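Local coordinates for protein hydrolase, alpha/beta hydrolase FOLD family (Staphylococcus aureus, PDB 2XMZ) that probably catalyses formation of 2-succinyl-6-hydroxy-2,4-cyclohexadiene-1-carboxylate, a lyase step in menaquinone biosynthesis, using an alpha/beta hydrolase fold, at residues F66-D78 and R95-P107. Residues are numbered along the deposited sequence; the frame is centred on the assembly and turned at random. Where two conformers were deposited one is given.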
loop_
_atom_site.group_PDB
_atom_site.type_symbol
_atom_site.label_atom_id
_atom_site.label_comp_id
_atom_site.label_asym_id
_atom_site.label_seq_id
_atom_site.Cartn_x
_atom_site.Cartn_y
_atom_site.Cartn_z
ATOM N N PHE A 66 -6.915 -3.852 11.762
ATOM C CA PHE A 66 -5.644 -4.442 11.383
ATOM C C PHE A 66 -5.476 -5.934 11.705
ATOM O O PHE A 66 -4.792 -6.646 10.975
ATOM C CB PHE A 66 -4.469 -3.587 11.874
ATOM C CG PHE A 66 -4.218 -2.398 10.991
ATOM C CD1 PHE A 66 -3.323 -2.495 9.927
ATOM C CD2 PHE A 66 -4.953 -1.210 11.167
ATOM C CE1 PHE A 66 -3.121 -1.400 9.058
ATOM C CE2 PHE A 66 -4.782 -0.130 10.312
ATOM C CZ PHE A 66 -3.843 -0.207 9.272
ATOM N N ASP A 67 -6.119 -6.406 12.768
ATOM C CA ASP A 67 -5.991 -7.806 13.121
ATOM C C ASP A 67 -6.776 -8.667 12.138
ATOM O O ASP A 67 -6.313 -9.735 11.744
ATOM C CB ASP A 67 -6.484 -8.100 14.537
ATOM C CG ASP A 67 -6.323 -9.574 14.909
ATOM O OD1 ASP A 67 -7.334 -10.273 15.111
ATOM O OD2 ASP A 67 -5.177 -10.050 14.969
ATOM N N TYR A 68 -7.945 -8.181 11.739
ATOM C CA TYR A 68 -8.710 -8.781 10.635
ATOM C C TYR A 68 -7.890 -8.865 9.346
ATOM O O TYR A 68 -7.829 -9.912 8.703
ATOM C CB TYR A 68 -10.008 -8.005 10.372
ATOM C CG TYR A 68 -10.818 -8.577 9.221
ATOM C CD1 TYR A 68 -11.767 -9.595 9.441
ATOM C CD2 TYR A 68 -10.640 -8.103 7.917
ATOM C CE1 TYR A 68 -12.512 -10.140 8.380
ATOM C CE2 TYR A 68 -11.380 -8.628 6.850
ATOM C CZ TYR A 68 -12.304 -9.645 7.088
ATOM O OH TYR A 68 -13.017 -10.148 6.033
ATOM N N ILE A 69 -7.281 -7.759 8.959
ATOM C CA ILE A 69 -6.454 -7.730 7.743
ATOM C C ILE A 69 -5.237 -8.657 7.878
ATOM O O ILE A 69 -4.876 -9.353 6.922
ATOM C CB ILE A 69 -6.010 -6.309 7.391
ATOM C CG1 ILE A 69 -7.224 -5.467 7.014
ATOM C CG2 ILE A 69 -4.982 -6.308 6.222
ATOM C CD1 ILE A 69 -7.039 -4.021 7.326
ATOM N N THR A 70 -4.629 -8.685 9.058
ATOM C CA THR A 70 -3.513 -9.616 9.324
ATOM C C THR A 70 -3.929 -11.060 9.124
ATOM O O THR A 70 -3.194 -11.829 8.494
ATOM C CB THR A 70 -2.969 -9.404 10.729
ATOM O OG1 THR A 70 -2.438 -8.090 10.771
ATOM C CG2 THR A 70 -1.841 -10.439 11.093
ATOM N N THR A 71 -5.099 -11.432 9.657
ATOM C CA THR A 71 -5.619 -12.779 9.451
ATOM C C THR A 71 -5.843 -13.078 7.983
ATOM O O THR A 71 -5.496 -14.143 7.487
ATOM C CB THR A 71 -6.920 -13.008 10.230
ATOM O OG1 THR A 71 -6.620 -12.964 11.625
ATOM C CG2 THR A 71 -7.540 -14.376 9.890
ATOM N N LEU A 72 -6.460 -12.128 7.300
ATOM C CA LEU A 72 -6.656 -12.197 5.876
ATOM C C LEU A 72 -5.357 -12.526 5.158
ATOM O O LEU A 72 -5.297 -13.450 4.319
ATOM C CB LEU A 72 -7.178 -10.835 5.412
ATOM C CG LEU A 72 -7.713 -10.605 4.016
ATOM C CD1 LEU A 72 -8.641 -9.375 4.082
ATOM C CD2 LEU A 72 -6.565 -10.387 2.994
ATOM N N LEU A 73 -4.319 -11.766 5.488
ATOM C CA LEU A 73 -3.020 -11.958 4.863
ATOM C C LEU A 73 -2.349 -13.260 5.308
ATOM O O LEU A 73 -1.746 -13.940 4.484
ATOM C CB LEU A 73 -2.092 -10.764 5.114
ATOM C CG LEU A 73 -2.514 -9.369 4.649
ATOM C CD1 LEU A 73 -1.316 -8.403 4.820
ATOM C CD2 LEU A 73 -3.008 -9.350 3.210
ATOM N N ASP A 74 -2.451 -13.603 6.595
ATOM C CA ASP A 74 -1.925 -14.890 7.104
ATOM C C ASP A 74 -2.419 -16.055 6.224
ATOM O O ASP A 74 -1.658 -16.946 5.836
ATOM C CB ASP A 74 -2.395 -15.156 8.545
ATOM C CG ASP A 74 -1.712 -14.276 9.596
ATOM O OD1 ASP A 74 -0.612 -13.692 9.393
ATOM O OD2 ASP A 74 -2.289 -14.205 10.693
ATOM N N ARG A 75 -3.703 -16.005 5.895
ATOM C CA ARG A 75 -4.374 -17.063 5.170
ATOM C C ARG A 75 -3.865 -17.192 3.758
ATOM O O ARG A 75 -3.742 -18.299 3.241
ATOM C CB ARG A 75 -5.884 -16.837 5.187
ATOM C CG ARG A 75 -6.478 -17.127 6.539
ATOM C CD ARG A 75 -7.926 -16.705 6.579
ATOM N NE ARG A 75 -8.530 -16.988 7.875
ATOM C CZ ARG A 75 -9.792 -16.707 8.179
ATOM N NH1 ARG A 75 -10.587 -16.161 7.272
ATOM N NH2 ARG A 75 -10.262 -16.982 9.380
ATOM N N ILE A 76 -3.551 -16.064 3.140
ATOM C CA ILE A 76 -2.996 -16.105 1.796
ATOM C C ILE A 76 -1.565 -16.578 1.863
ATOM O O ILE A 76 -1.186 -17.542 1.179
ATOM C CB ILE A 76 -3.039 -14.726 1.112
ATOM C CG1 ILE A 76 -4.479 -14.421 0.695
ATOM C CG2 ILE A 76 -2.095 -14.724 -0.101
ATOM C CD1 ILE A 76 -4.770 -12.930 0.483
ATOM N N LEU A 77 -0.781 -15.899 2.709
ATOM C CA LEU A 77 0.657 -16.136 2.788
ATOM C C LEU A 77 1.060 -17.518 3.278
ATOM O O LEU A 77 2.135 -18.001 2.930
ATOM C CB LEU A 77 1.339 -15.030 3.602
ATOM C CG LEU A 77 1.165 -13.638 2.959
ATOM C CD1 LEU A 77 1.813 -12.573 3.817
ATOM C CD2 LEU A 77 1.716 -13.591 1.512
ATOM N N ASP A 78 0.201 -18.149 4.073
ATOM C CA ASP A 78 0.456 -19.487 4.580
ATOM C C ASP A 78 0.747 -20.487 3.445
ATOM O O ASP A 78 1.551 -21.393 3.609
ATOM C CB ASP A 78 -0.717 -19.984 5.432
ATOM C CG ASP A 78 -0.418 -21.298 6.107
ATOM O OD1 ASP A 78 0.244 -21.277 7.163
ATOM O OD2 ASP A 78 -0.810 -22.354 5.569
ATOM N N ARG A 95 0.732 0.750 5.112
ATOM C CA ARG A 95 0.360 0.751 6.534
ATOM C C ARG A 95 0.022 -0.666 6.954
ATOM O O ARG A 95 0.433 -1.133 8.009
ATOM C CB ARG A 95 -0.807 1.704 6.826
ATOM C CG ARG A 95 -0.485 3.184 6.481
ATOM C CD ARG A 95 -1.561 4.158 6.965
ATOM N NE ARG A 95 -2.845 4.113 6.236
ATOM C CZ ARG A 95 -3.951 3.507 6.683
ATOM N NH1 ARG A 95 -3.935 2.864 7.854
ATOM N NH2 ARG A 95 -5.091 3.571 5.977
ATOM N N VAL A 96 -0.700 -1.357 6.088
ATOM C CA VAL A 96 -0.949 -2.768 6.268
ATOM C C VAL A 96 0.371 -3.574 6.239
ATOM O O VAL A 96 0.564 -4.454 7.080
ATOM C CB VAL A 96 -1.976 -3.292 5.241
ATOM C CG1 VAL A 96 -2.123 -4.813 5.330
ATOM C CG2 VAL A 96 -3.312 -2.608 5.463
ATOM N N ALA A 97 1.283 -3.256 5.326
ATOM C CA ALA A 97 2.521 -4.027 5.233
ATOM C C ALA A 97 3.388 -3.814 6.462
ATOM O O ALA A 97 4.019 -4.751 6.971
ATOM C CB ALA A 97 3.298 -3.695 3.942
ATOM N N LEU A 98 3.417 -2.588 6.979
ATOM C CA LEU A 98 4.171 -2.353 8.229
ATOM C C LEU A 98 3.551 -3.120 9.393
ATOM O O LEU A 98 4.256 -3.777 10.162
ATOM C CB LEU A 98 4.189 -0.849 8.558
ATOM C CG LEU A 98 5.288 -0.043 7.856
ATOM C CD1 LEU A 98 5.003 1.455 7.989
ATOM C CD2 LEU A 98 6.624 -0.350 8.448
ATOM N N TYR A 99 2.216 -3.073 9.501
ATOM C CA TYR A 99 1.525 -3.787 10.566
ATOM C C TYR A 99 1.826 -5.262 10.451
ATOM O O TYR A 99 2.086 -5.954 11.467
ATOM C CB TYR A 99 0.008 -3.525 10.537
ATOM C CG TYR A 99 -0.693 -4.083 11.755
ATOM C CD1 TYR A 99 -0.885 -3.301 12.882
ATOM C CD2 TYR A 99 -1.135 -5.405 11.787
ATOM C CE1 TYR A 99 -1.521 -3.802 14.026
ATOM C CE2 TYR A 99 -1.772 -5.932 12.939
ATOM C CZ TYR A 99 -1.953 -5.117 14.047
ATOM O OH TYR A 99 -2.573 -5.601 15.178
ATOM N N TYR A 100 1.825 -5.753 9.218
ATOM C CA TYR A 100 2.044 -7.150 8.997
ATOM C C TYR A 100 3.483 -7.557 9.291
ATOM O O TYR A 100 3.700 -8.621 9.850
ATOM C CB TYR A 100 1.655 -7.605 7.585
ATOM C CG TYR A 100 1.524 -9.104 7.543
ATOM C CD1 TYR A 100 0.318 -9.728 7.888
ATOM C CD2 TYR A 100 2.623 -9.915 7.218
ATOM C CE1 TYR A 100 0.210 -11.116 7.870
ATOM C CE2 TYR A 100 2.523 -11.275 7.191
ATOM C CZ TYR A 100 1.308 -11.875 7.532
ATOM O OH TYR A 100 1.218 -13.240 7.512
ATOM N N ALA A 101 4.446 -6.720 8.916
ATOM C CA ALA A 101 5.864 -6.989 9.220
ATOM C C ALA A 101 6.091 -7.143 10.709
ATOM O O ALA A 101 6.973 -7.889 11.122
ATOM C CB ALA A 101 6.786 -5.881 8.660
ATOM N N ILE A 102 5.311 -6.404 11.506
ATOM C CA ILE A 102 5.448 -6.400 12.965
ATOM C C ILE A 102 4.595 -7.471 13.663
ATOM O O ILE A 102 5.020 -8.059 14.659
ATOM C CB ILE A 102 5.056 -5.002 13.518
ATOM C CG1 ILE A 102 6.064 -3.952 13.036
ATOM C CG2 ILE A 102 4.948 -4.998 15.050
ATOM C CD1 ILE A 102 5.555 -2.507 13.094
ATOM N N ASN A 103 3.399 -7.714 13.135
ATOM C CA ASN A 103 2.400 -8.517 13.828
ATOM C C ASN A 103 1.950 -9.741 13.073
ATOM O O ASN A 103 1.252 -10.579 13.647
ATOM C CB ASN A 103 1.172 -7.664 14.134
ATOM C CG ASN A 103 1.476 -6.558 15.115
ATOM O OD1 ASN A 103 1.798 -6.814 16.261
ATOM N ND2 ASN A 103 1.377 -5.324 14.661
ATOM N N GLY A 104 2.343 -9.854 11.801
ATOM C CA GLY A 104 1.912 -10.986 10.964
ATOM C C GLY A 104 2.412 -12.342 11.426
ATOM O O GLY A 104 3.432 -12.455 12.121
ATOM N N HIS A 105 1.708 -13.384 11.021
ATOM C CA HIS A 105 1.983 -14.701 11.547
ATOM C C HIS A 105 2.802 -15.558 10.588
ATOM O O HIS A 105 3.350 -16.594 10.974
ATOM C CB HIS A 105 0.684 -15.343 12.064
ATOM C CG HIS A 105 0.046 -14.546 13.174
ATOM N ND1 HIS A 105 -1.041 -13.716 12.972
ATOM C CD2 HIS A 105 0.395 -14.395 14.478
ATOM C CE1 HIS A 105 -1.361 -13.123 14.109
ATOM N NE2 HIS A 105 -0.499 -13.509 15.037
ATOM N N ILE A 106 2.929 -15.100 9.346
ATOM C CA ILE A 106 3.855 -15.724 8.402
ATOM C C ILE A 106 5.061 -14.779 8.256
ATOM O O ILE A 106 4.895 -13.630 7.871
ATOM C CB ILE A 106 3.196 -15.982 7.003
ATOM C CG1 ILE A 106 1.886 -16.816 7.130
ATOM C CG2 ILE A 106 4.220 -16.571 6.026
ATOM C CD1 ILE A 106 2.031 -18.189 7.761
ATOM N N PRO A 107 6.267 -15.254 8.587
ATOM C CA PRO A 107 7.443 -14.368 8.464
ATOM C C PRO A 107 7.711 -13.982 7.001
ATOM O O PRO A 107 7.712 -14.843 6.104
ATOM C CB PRO A 107 8.601 -15.232 8.991
ATOM C CG PRO A 107 7.913 -16.288 9.874
ATOM C CD PRO A 107 6.598 -16.563 9.187
#
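Tyr100 fits as a knob into a hole formed by Thr70, Leu73, Asp74 and Leu77, the centre of a helix-helix contact on one side of the alpha/beta hydrolase sheet. Helix 66-77 and the 95-103 part of helix 92-103 cross at -76° with their axes 10.1 Å apart, and the turn following the second helix extends the interface. Leu73 and Leu77 pack obliquely on the tyrosine ring, Leu73 CB 3.6 Å from Tyr100 CE1; Thr70 O meets the ring edge in plane, and Gly104 CA sits over the centre of one face. With CG anti to the backbone N (chi1 -163°), the ring extends across helix 66-77 and its hydroxyl donates to the anti lone pair of Asp74 OD1, 2.7 Å away. His105 N reaches the same oxygen and His105 ND1 reaches Asp74 OD2 at 2.6 Å, both from the syn side and somewhat out of the carboxylate plane; OD2 lies close to the imidazole plane. One carboxylate thus grips side chain and backbone together and fixes the turn after the helix. Tyr100 OH in turn accepts Ile106 N at 3.1 Å, so Asp74 steadies the hydroxyl that holds the backbone of Ile106. Nearer the start of helix 66-77, Phe66 CB sits over the centre of the Tyr99 ring, 3.5 Å from its centroid, in a CH-pi contact. Asn103 ND2 covers the opposite face, and Thr70 OG1, bonded to Phe66 O, lies at the ring edge. Ile69 CG2 presses tightly on Val96 CG1, at 3.3 Å. Helix 92-103 follows strand 84-90 and a probable nucleophile elbow, which Val96 touches. Beneath runs the central sheet: Leu73 rests on Ile48 of strand 44-48, Tyr100 on Leu87 and Ile106 on Ile85 of strand 84-90, and Ala97 touches both Leu87 and Leu111 of the adjoining strand 110-114.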